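Local coordinates for protein putative pyridoxamine 5-phosphate-dependent dehydrase, Wbdk (Escherichia coli O55:H7, PDB 2GMU) that catalyses removal of the C3'-hydroxyl group from GDP-4-keto-6-deoxy-D-mannose in L-colitose biosynthesis, by a combined transamination-deoxygenation reaction, at residues 37-42 / 52-57; 118-123 / 354-359; 157-162 / 179-184. All coordinates share one frame; numbering follows the deposited sequence.

Interaction 1: residues 37-42 / 52-57. With PDG (N-({3-hydroxy-2-methyl-5-[(phosphonooxy)methyl]pyridin-4-yl}methyl)-D-glutamic acid), chain D.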
# COMPACT_ATOMS: atom_id res chain seq x y z
N LYS A 37 -2.39 -17.24 3.67
CA LYS A 37 -2.70 -18.27 2.69
C LYS A 37 -3.97 -19.07 3.01
O LYS A 37 -4.83 -19.31 2.16
CB LYS A 37 -1.50 -19.13 2.34
CG LYS A 37 -1.60 -19.75 0.95
CD LYS A 37 -0.43 -20.68 0.65
CE LYS A 37 0.50 -20.93 1.84
NZ LYS A 37 1.13 -22.26 1.86
N GLN A 38 -4.12 -19.44 4.27
CA GLN A 38 -5.30 -20.16 4.71
C GLN A 38 -6.52 -19.31 4.43
O GLN A 38 -7.51 -19.74 3.84
CB GLN A 38 -5.24 -20.43 6.22
CG GLN A 38 -4.11 -21.39 6.66
CD GLN A 38 -4.25 -21.86 8.10
OE1 GLN A 38 -5.37 -21.97 8.65
NE2 GLN A 38 -3.11 -22.14 8.73
N TYR A 39 -6.41 -18.06 4.86
CA TYR A 39 -7.46 -17.10 4.67
C TYR A 39 -7.91 -17.03 3.21
O TYR A 39 -9.11 -17.09 2.89
CB TYR A 39 -6.93 -15.73 5.10
CG TYR A 39 -7.96 -14.64 4.96
CD1 TYR A 39 -9.15 -14.70 5.69
CD2 TYR A 39 -7.75 -13.56 4.10
CE1 TYR A 39 -10.10 -13.68 5.59
CE2 TYR A 39 -8.68 -12.52 3.99
CZ TYR A 39 -9.86 -12.60 4.74
OH TYR A 39 -10.80 -11.61 4.66
N GLU A 40 -6.93 -16.89 2.29
CA GLU A 40 -7.23 -16.79 0.87
C GLU A 40 -8.01 -17.99 0.36
O GLU A 40 -8.98 -17.85 -0.39
CB GLU A 40 -6.02 -16.41 -0.02
CG GLU A 40 -5.35 -15.05 0.34
CD GLU A 40 -3.95 -14.85 -0.21
OE1 GLU A 40 -3.47 -13.75 -0.46
OE2 GLU A 40 -3.31 -15.98 -0.37
N THR A 41 -7.62 -19.18 0.80
CA THR A 41 -8.33 -20.37 0.38
C THR A 41 -9.77 -20.36 0.86
O THR A 41 -10.71 -20.59 0.10
CB THR A 41 -7.59 -21.63 0.84
OG1 THR A 41 -6.27 -21.58 0.31
CG2 THR A 41 -8.32 -22.86 0.34
N GLN A 42 -9.93 -20.06 2.13
CA GLN A 42 -11.25 -19.97 2.73
C GLN A 42 -12.09 -18.93 2.02
O GLN A 42 -13.26 -19.15 1.72
CB GLN A 42 -11.16 -19.63 4.23
CG GLN A 42 -11.30 -20.86 5.12
CD GLN A 42 -12.36 -21.79 4.57
OE1 GLN A 42 -13.56 -21.47 4.58
NE2 GLN A 42 -11.92 -22.94 4.05
N ALA A 52 -8.24 -15.99 -4.62
CA ALA A 52 -8.32 -14.81 -3.76
C ALA A 52 -6.92 -14.33 -3.41
O ALA A 52 -6.02 -15.12 -3.15
CB ALA A 52 -9.11 -15.09 -2.49
N VAL A 53 -6.71 -13.01 -3.41
CA VAL A 53 -5.42 -12.44 -3.05
C VAL A 53 -5.67 -11.36 -2.02
O VAL A 53 -6.40 -10.39 -2.27
CB VAL A 53 -4.64 -11.90 -4.25
CG1 VAL A 53 -3.42 -11.08 -3.84
CG2 VAL A 53 -4.20 -13.04 -5.17
N MET A 54 -5.12 -11.58 -0.83
CA MET A 54 -5.29 -10.64 0.25
C MET A 54 -4.26 -9.52 0.11
O MET A 54 -3.08 -9.74 -0.19
CB MET A 54 -5.29 -11.31 1.64
CG MET A 54 -5.51 -10.36 2.81
SD MET A 54 -5.29 -11.12 4.45
CE MET A 54 -6.33 -10.05 5.48
N VAL A 55 -4.75 -8.29 0.28
CA VAL A 55 -3.92 -7.11 0.15
C VAL A 55 -4.03 -6.26 1.39
O VAL A 55 -4.84 -6.55 2.27
CB VAL A 55 -4.11 -6.38 -1.19
CG1 VAL A 55 -3.79 -7.34 -2.32
CG2 VAL A 55 -5.53 -5.86 -1.41
N SER A 56 -3.24 -5.21 1.49
CA SER A 56 -3.28 -4.38 2.69
C SER A 56 -4.58 -3.63 2.99
O SER A 56 -4.86 -3.28 4.14
CB SER A 56 -2.06 -3.48 2.77
OG SER A 56 -1.99 -2.72 1.59
N SER A 57 -5.40 -3.35 1.97
CA SER A 57 -6.66 -2.64 2.14
C SER A 57 -7.52 -2.81 0.90
O SER A 57 -7.05 -3.28 -0.14
CB SER A 57 -6.45 -1.14 2.37
OG SER A 57 -5.76 -0.56 1.27
N1 PDG D . -14.09 1.24 -2.42
C2 PDG D . -15.28 1.53 -1.92
C2A PDG D . -16.49 1.61 -2.82
C3 PDG D . -15.43 1.75 -0.56
O3 PDG D . -16.62 2.03 -0.00
C4 PDG D . -14.31 1.66 0.24
C4A PDG D . -14.49 1.89 1.76
C5 PDG D . -13.03 1.40 -0.30
C6 PDG D . -13.00 1.15 -1.65
C5A PDG D . -11.99 1.21 0.59
OP4 PDG D . -11.53 0.14 1.28
P PDG D . -10.42 0.53 2.36
OP1 PDG D . -10.99 1.52 3.31
OP2 PDG D . -10.05 -0.85 3.12
OP3 PDG D . -9.08 1.14 1.67
NA PDG D . -14.16 3.25 2.10
CAA PDG D . -13.88 3.56 3.42
CBA PDG D . -13.52 4.99 3.87
CGA PDG D . -13.35 4.98 5.40
CDA PDG D . -11.87 4.71 5.80
OE1 PDG D . -11.12 3.95 5.09
OE2 PDG D . -11.40 5.25 6.86
CA PDG D . -13.92 2.45 4.47
OA PDG D . -15.00 2.26 5.14
OXT PDG D . -12.87 1.74 4.66
O HOH W 1 -3.76 -17.00 -2.73
O HOH W 2 -7.15 -18.37 -3.30

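Interaction 2: residues 118-123 / 354-359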
# COMPACT_ATOMS: atom_id res chain seq x y z
N ILE A 118 -28.94 2.01 -15.07
CA ILE A 118 -28.94 1.08 -16.20
C ILE A 118 -29.32 1.70 -17.53
O ILE A 118 -28.72 1.40 -18.55
CB ILE A 118 -29.87 -0.09 -15.93
CG1 ILE A 118 -29.27 -0.99 -14.84
CG2 ILE A 118 -30.11 -0.87 -17.21
CD1 ILE A 118 -27.94 -1.61 -15.24
N GLU A 119 -30.33 2.55 -17.52
CA GLU A 119 -30.75 3.16 -18.76
C GLU A 119 -29.68 4.06 -19.37
O GLU A 119 -29.48 4.02 -20.57
CB GLU A 119 -32.08 3.90 -18.63
CG GLU A 119 -33.29 2.98 -18.85
CD GLU A 119 -34.58 3.69 -18.56
OE1 GLU A 119 -35.03 4.59 -19.27
OE2 GLU A 119 -35.17 3.25 -17.45
N SER A 120 -29.01 4.86 -18.54
CA SER A 120 -27.96 5.75 -19.04
C SER A 120 -26.77 4.96 -19.58
O SER A 120 -26.09 5.34 -20.53
CB SER A 120 -27.49 6.71 -17.95
OG SER A 120 -28.54 7.58 -17.57
N LEU A 121 -26.51 3.87 -18.89
CA LEU A 121 -25.42 2.99 -19.22
C LEU A 121 -25.55 2.56 -20.66
O LEU A 121 -24.62 2.65 -21.46
CB LEU A 121 -25.48 1.77 -18.28
CG LEU A 121 -24.25 0.88 -18.35
CD1 LEU A 121 -23.00 1.73 -18.14
CD2 LEU A 121 -24.34 -0.24 -17.31
N LYS A 122 -26.75 2.09 -20.96
CA LYS A 122 -27.05 1.65 -22.29
C LYS A 122 -26.53 2.68 -23.27
O LYS A 122 -25.78 2.35 -24.20
CB LYS A 122 -28.55 1.46 -22.47
CG LYS A 122 -29.10 0.16 -21.90
CD LYS A 122 -30.55 -0.08 -22.32
CE LYS A 122 -31.45 -0.51 -21.16
NZ LYS A 122 -32.39 0.54 -20.74
N GLU A 123 -26.91 3.95 -23.02
CA GLU A 123 -26.51 5.07 -23.85
C GLU A 123 -25.03 5.37 -23.76
O GLU A 123 -24.41 5.77 -24.74
CB GLU A 123 -27.25 6.40 -23.57
CG GLU A 123 -28.68 6.26 -22.97
CD GLU A 123 -29.15 7.45 -22.14
OE1 GLU A 123 -28.43 8.17 -21.47
OE2 GLU A 123 -30.47 7.62 -22.19
N VAL A 354 -18.27 13.28 -18.65
CA VAL A 354 -19.52 12.97 -18.01
C VAL A 354 -20.58 12.66 -19.05
O VAL A 354 -20.87 13.49 -19.90
CB VAL A 354 -20.01 14.13 -17.16
CG1 VAL A 354 -21.36 13.77 -16.57
CG2 VAL A 354 -18.99 14.45 -16.08
N HIS A 355 -21.17 11.48 -18.96
CA HIS A 355 -22.20 11.11 -19.90
C HIS A 355 -23.52 11.75 -19.52
O HIS A 355 -24.03 11.51 -18.41
CB HIS A 355 -22.40 9.59 -19.95
CG HIS A 355 -23.62 9.17 -20.73
ND1 HIS A 355 -24.87 9.06 -20.12
CD2 HIS A 355 -23.76 8.83 -22.04
CE1 HIS A 355 -25.72 8.67 -21.06
NE2 HIS A 355 -25.09 8.52 -22.22
N ASN A 356 -24.07 12.53 -20.46
CA ASN A 356 -25.36 13.16 -20.25
C ASN A 356 -25.33 14.14 -19.08
O ASN A 356 -24.95 15.30 -19.24
CB ASN A 356 -26.36 12.01 -19.99
CG ASN A 356 -27.82 12.41 -20.07
OD1 ASN A 356 -28.15 13.49 -20.57
ND2 ASN A 356 -28.67 11.52 -19.55
N ASN A 357 -25.71 13.65 -17.90
CA ASN A 357 -25.72 14.42 -16.67
C ASN A 357 -25.74 13.49 -15.47
O ASN A 357 -26.01 12.30 -15.62
CB ASN A 357 -26.90 15.40 -16.59
CG ASN A 357 -28.23 14.69 -16.42
OD1 ASN A 357 -28.47 13.96 -15.43
ND2 ASN A 357 -29.11 14.93 -17.39
N VAL A 358 -25.49 14.08 -14.30
CA VAL A 358 -25.49 13.38 -13.03
C VAL A 358 -26.47 14.02 -12.07
O VAL A 358 -26.19 14.26 -10.89
CB VAL A 358 -24.12 13.16 -12.38
CG1 VAL A 358 -23.25 12.32 -13.30
CG2 VAL A 358 -23.42 14.47 -12.01
N ASP A 359 -27.65 14.28 -12.61
CA ASP A 359 -28.69 14.90 -11.84
C ASP A 359 -29.03 14.10 -10.59
O ASP A 359 -29.27 14.64 -9.51
CB ASP A 359 -29.93 15.15 -12.71
CG ASP A 359 -29.71 16.26 -13.70
OD1 ASP A 359 -28.88 17.15 -13.56
OD2 ASP A 359 -30.51 16.17 -14.73
O HOH W 3 -27.83 10.26 -17.21

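Interaction 3: residues 157-162 / 179-184. With PDG (N-({3-hydroxy-2-methyl-5-[(phosphonooxy)methyl]pyridin-4-yl}methyl)-D-glutamic acid), chain D.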
# COMPACT_ATOMS: atom_id res chain seq x y z
N ILE A 157 -14.57 -5.27 -20.61
CA ILE A 157 -14.25 -5.91 -19.36
C ILE A 157 -15.15 -5.41 -18.24
O ILE A 157 -15.33 -4.20 -18.07
CB ILE A 157 -12.78 -5.71 -18.98
CG1 ILE A 157 -11.89 -6.37 -20.02
CG2 ILE A 157 -12.52 -6.27 -17.59
CD1 ILE A 157 -10.48 -5.79 -20.06
N LEU A 158 -15.71 -6.35 -17.49
CA LEU A 158 -16.56 -6.05 -16.36
C LEU A 158 -15.77 -6.20 -15.07
O LEU A 158 -15.19 -7.25 -14.79
CB LEU A 158 -17.80 -6.95 -16.28
CG LEU A 158 -18.61 -6.68 -15.01
CD1 LEU A 158 -19.35 -5.35 -15.16
CD2 LEU A 158 -19.60 -7.80 -14.75
N LEU A 159 -15.78 -5.14 -14.27
CA LEU A 159 -15.09 -5.16 -13.00
C LEU A 159 -16.06 -4.78 -11.89
O LEU A 159 -17.07 -4.11 -12.12
CB LEU A 159 -13.87 -4.22 -13.00
CG LEU A 159 -12.84 -4.58 -14.07
CD1 LEU A 159 -11.77 -3.51 -14.14
CD2 LEU A 159 -12.18 -5.92 -13.75
N GLU A 160 -15.71 -5.20 -10.67
CA GLU A 160 -16.52 -4.88 -9.51
C GLU A 160 -15.73 -4.38 -8.31
O GLU A 160 -14.72 -4.97 -7.92
CB GLU A 160 -17.32 -6.09 -8.98
CG GLU A 160 -18.29 -6.78 -9.94
CD GLU A 160 -19.01 -7.88 -9.22
OE1 GLU A 160 -19.84 -7.67 -8.35
OE2 GLU A 160 -18.63 -9.07 -9.59
N ASP A 161 -16.24 -3.32 -7.71
CA ASP A 161 -15.70 -2.82 -6.46
C ASP A 161 -16.75 -3.29 -5.47
O ASP A 161 -17.85 -2.70 -5.38
CB ASP A 161 -15.54 -1.29 -6.38
CG ASP A 161 -15.05 -0.85 -5.03
OD1 ASP A 161 -15.20 -1.51 -4.01
OD2 ASP A 161 -14.47 0.34 -5.07
N ASN A 162 -16.44 -4.38 -4.79
CA ASN A 162 -17.38 -4.95 -3.84
C ASN A 162 -17.03 -4.66 -2.39
O ASN A 162 -17.41 -5.42 -1.50
CB ASN A 162 -17.54 -6.47 -4.06
CG ASN A 162 -18.82 -7.02 -3.47
OD1 ASN A 162 -19.91 -6.49 -3.71
ND2 ASN A 162 -18.69 -8.08 -2.69
N GLY A 179 -17.70 -9.82 -12.08
CA GLY A 179 -16.71 -9.24 -12.96
C GLY A 179 -15.44 -10.08 -13.07
O GLY A 179 -15.18 -10.97 -12.26
N LEU A 180 -14.62 -9.78 -14.07
CA LEU A 180 -13.37 -10.51 -14.24
C LEU A 180 -12.63 -10.57 -12.90
O LEU A 180 -11.98 -11.55 -12.54
CB LEU A 180 -12.51 -9.82 -15.31
CG LEU A 180 -11.08 -10.33 -15.37
CD1 LEU A 180 -11.06 -11.78 -15.86
CD2 LEU A 180 -10.28 -9.42 -16.29
N MET A 181 -12.73 -9.48 -12.15
CA MET A 181 -12.14 -9.38 -10.84
C MET A 181 -13.16 -8.68 -9.96
O MET A 181 -14.03 -7.96 -10.46
CB MET A 181 -10.82 -8.60 -10.79
CG MET A 181 -9.58 -9.38 -11.20
SD MET A 181 -8.11 -8.31 -11.27
CE MET A 181 -8.27 -7.59 -12.92
N GLY A 182 -13.03 -8.90 -8.66
CA GLY A 182 -13.87 -8.27 -7.67
C GLY A 182 -13.03 -7.84 -6.46
O GLY A 182 -12.15 -8.59 -6.02
N THR A 183 -13.29 -6.64 -5.91
CA THR A 183 -12.56 -6.18 -4.74
C THR A 183 -13.44 -6.17 -3.50
O THR A 183 -14.66 -5.94 -3.59
CB THR A 183 -11.87 -4.82 -4.89
OG1 THR A 183 -12.83 -3.81 -5.11
CG2 THR A 183 -10.83 -4.87 -5.99
N PHE A 184 -12.79 -6.40 -2.35
CA PHE A 184 -13.43 -6.44 -1.04
C PHE A 184 -12.57 -5.73 -0.01
O PHE A 184 -11.35 -5.62 -0.15
CB PHE A 184 -13.63 -7.87 -0.50
CG PHE A 184 -14.50 -8.77 -1.34
CD1 PHE A 184 -14.07 -9.20 -2.59
CD2 PHE A 184 -15.71 -9.25 -0.85
CE1 PHE A 184 -14.85 -10.05 -3.37
CE2 PHE A 184 -16.51 -10.11 -1.60
CZ PHE A 184 -16.08 -10.50 -2.87
N1 PDG D . -14.09 1.24 -2.42
C2 PDG D . -15.28 1.53 -1.92
C2A PDG D . -16.49 1.61 -2.82
C3 PDG D . -15.43 1.75 -0.56
O3 PDG D . -16.62 2.03 -0.00
C4 PDG D . -14.31 1.66 0.24
C4A PDG D . -14.49 1.89 1.76
C5 PDG D . -13.03 1.40 -0.30
C6 PDG D . -13.00 1.15 -1.65
C5A PDG D . -11.99 1.21 0.59
OP4 PDG D . -11.53 0.14 1.28
P PDG D . -10.42 0.53 2.36
OP1 PDG D . -10.99 1.52 3.31
OP2 PDG D . -10.05 -0.85 3.12
OP3 PDG D . -9.08 1.14 1.67
NA PDG D . -14.16 3.25 2.10
CAA PDG D . -13.88 3.56 3.42
CBA PDG D . -13.52 4.99 3.87
CGA PDG D . -13.35 4.98 5.40
CDA PDG D . -11.87 4.71 5.80
OE1 PDG D . -11.12 3.95 5.09
OE2 PDG D . -11.40 5.25 6.86
CA PDG D . -13.92 2.45 4.47
OA PDG D . -15.00 2.26 5.14
OXT PDG D . -12.87 1.74 4.66

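Interaction 1: residues 37-42 / 52-57
Glu40 of helix 37-42 comes up against Ala52 and Met54 of strand 52-55, with the short axes 7.4 Å apart and their directions 133° from each other. This is helix-on-sheet packing at the edge of the large mixed sheet of a DegT/DnrJ/EryC1/StrS aminotransferase. Within the chain the strand is an outermost one. Val53 and Val55 form backbone bonds with strand 198-202, so the N-H groups of Ala52 and Met54 look to the helix side. Glu40 meets this edge. Its CG lies beside the backbone N (chi1 -59°) and the chain then runs extended, which brings the carboxylate to the strand backbone. Met54 N donates to Glu40 OE1 at 2.8 Å in a nearly straight bond, arriving on the anti side of the carboxylate. The same oxygen forms a salt bridge with Arg215 of helix 205-215, and Arg215 also bonds Met54 O. Two grips on one buried oxygen hold the carboxylate in place and would probably favour its charged form. A water fills in on the other oxygen: it donates to Glu40 OE2 at 2.6 Å and to Ala52 O at 3.0 Å. A second water accepts from Ala52 N at 2.9 Å and reaches Glu40 O weakly. Beyond Met54 the chain leads to Ser57, the N-cap of helix 58-71, whose CB lies 3.6 Å from phosphate oxygen OP3 of the bound PDG. The apolar half is a Met-aromatic contact. The Tyr39 and Met54 side chains cross at about a right angle, and Met54 SD sits obliquely to the ring, 4.4 Å from the Tyr39 ring centroid. Its nearest ring atom is Tyr39 CD2, 3.5 Å from Met54 SD.

Interaction 2: residues 118-123 / 354-359
This is a small, partly buried polar contact in which His355 and Asn356 meet Ser120 and Glu123 of helix 118-123. It lies at the periphery of the aminotransferase fold, away from the active site. The segment 354-359 leaves the short strand 352-354, outermost within the chain, and leads into helix 359-367. A backbone bond from His355 to Phe106 keeps the start of this turn beside strand 103-107. The other side of helix 118-123 packs on helix 144-151 through Ile118 and Leu121.

The His355 ring reaches the helix because its CG stands anti to the backbone N (chi1 170°). The His355 and Glu123 side chains cross at about a right angle. Glu123 CB comes within 3.3 Å of His355 NE2. The extended Glu123 chain brings CD into the plane of the His355 ring, at its edge, with the carboxylate plane 43° from that of the imidazole. Glu123 OE1 is modelled too close to the ring carbon CE1, so its exact position is doubtful. Ser120 O lies 3.4 Å from His355 CE1.

No direct hydrogen bond joins the segments. A water does the bridging. It donates to Ser120 OG at 2.8 Å and to Asn357 O at 3.2 Å, and takes a weak bond from Asn356 ND2. Ser120 OG is also bonded to Asp117, just before the helix. Further on, Asp359 N donates to Asn357 OD1 at 3.0 Å, an Asx turn at the start of helix 359-367.

No firm charge pairing of Glu123 with His355 can be read from the model. The chemistry implies a hydrated join, with the shared water carrying the polar link.

Interaction 3: residues 157-162 / 179-184
Thr183 OG1 lies 3.3 Å from Asp161 CA, and both side chains stand on the sheet face that carries the cofactor. CG anti to the backbone N (chi1 177°) sends the Asp161 carboxylate to the pyridine ring of PDG, where Asp161 OD2 is 2.8 Å from PDG N1. Backbone bonds join the two strands. Thr183 N donates to Glu160 O at 3.0 Å, and Glu160 N donates to Met181 O. Leu180 N reaches Leu158 O at 2.7 Å. These are neighbouring parallel strands in the centre of the mixed sheet. An aspartate at the pyridine nitrogen is the hallmark of fold type I PLP enzymes. On the opposite face the extended Glu160 chain reaches across to the residues before the second strand: its OE2 accepts from Gly179 N at 2.8 Å, on the anti side. Glu160 OE1 takes bonds from Gly176 N and Asn136. Asn162 CB lies over one face of the Phe184 ring, with the amide plane 85° from the ring plane. Asn162 OD1 takes a bond from Asn136 ND2, which helps to set the amide. Farther out, Thr93 and Asn62 bond Asp161 OD2, and Cys163 N holds Asp161 OD1. Asn62 OD1 also bonds Thr183 OG1.

In the fold
Interactions 1 and 3 are buried and reach the same sheet, 1 at an outermost strand and 3 in the middle. Both touch PDG, from different ends: Ser57 of interaction 1 near the phosphate, Asp161 of interaction 3 at the pyridine nitrogen. Their centres are 16 Å apart. Interaction 2 is the peripheral one, 35 Å from interaction 1 between centres and on the other side of the chain's centre. Interaction 3 is nested in the long loop that interaction 2 closes. The chemistry follows the place. Interaction 3 rests on strand-to-strand backbone bonds, interaction 1 on a buried carboxylate and a sulfur-aromatic contact, and interaction 2 on a bridging water.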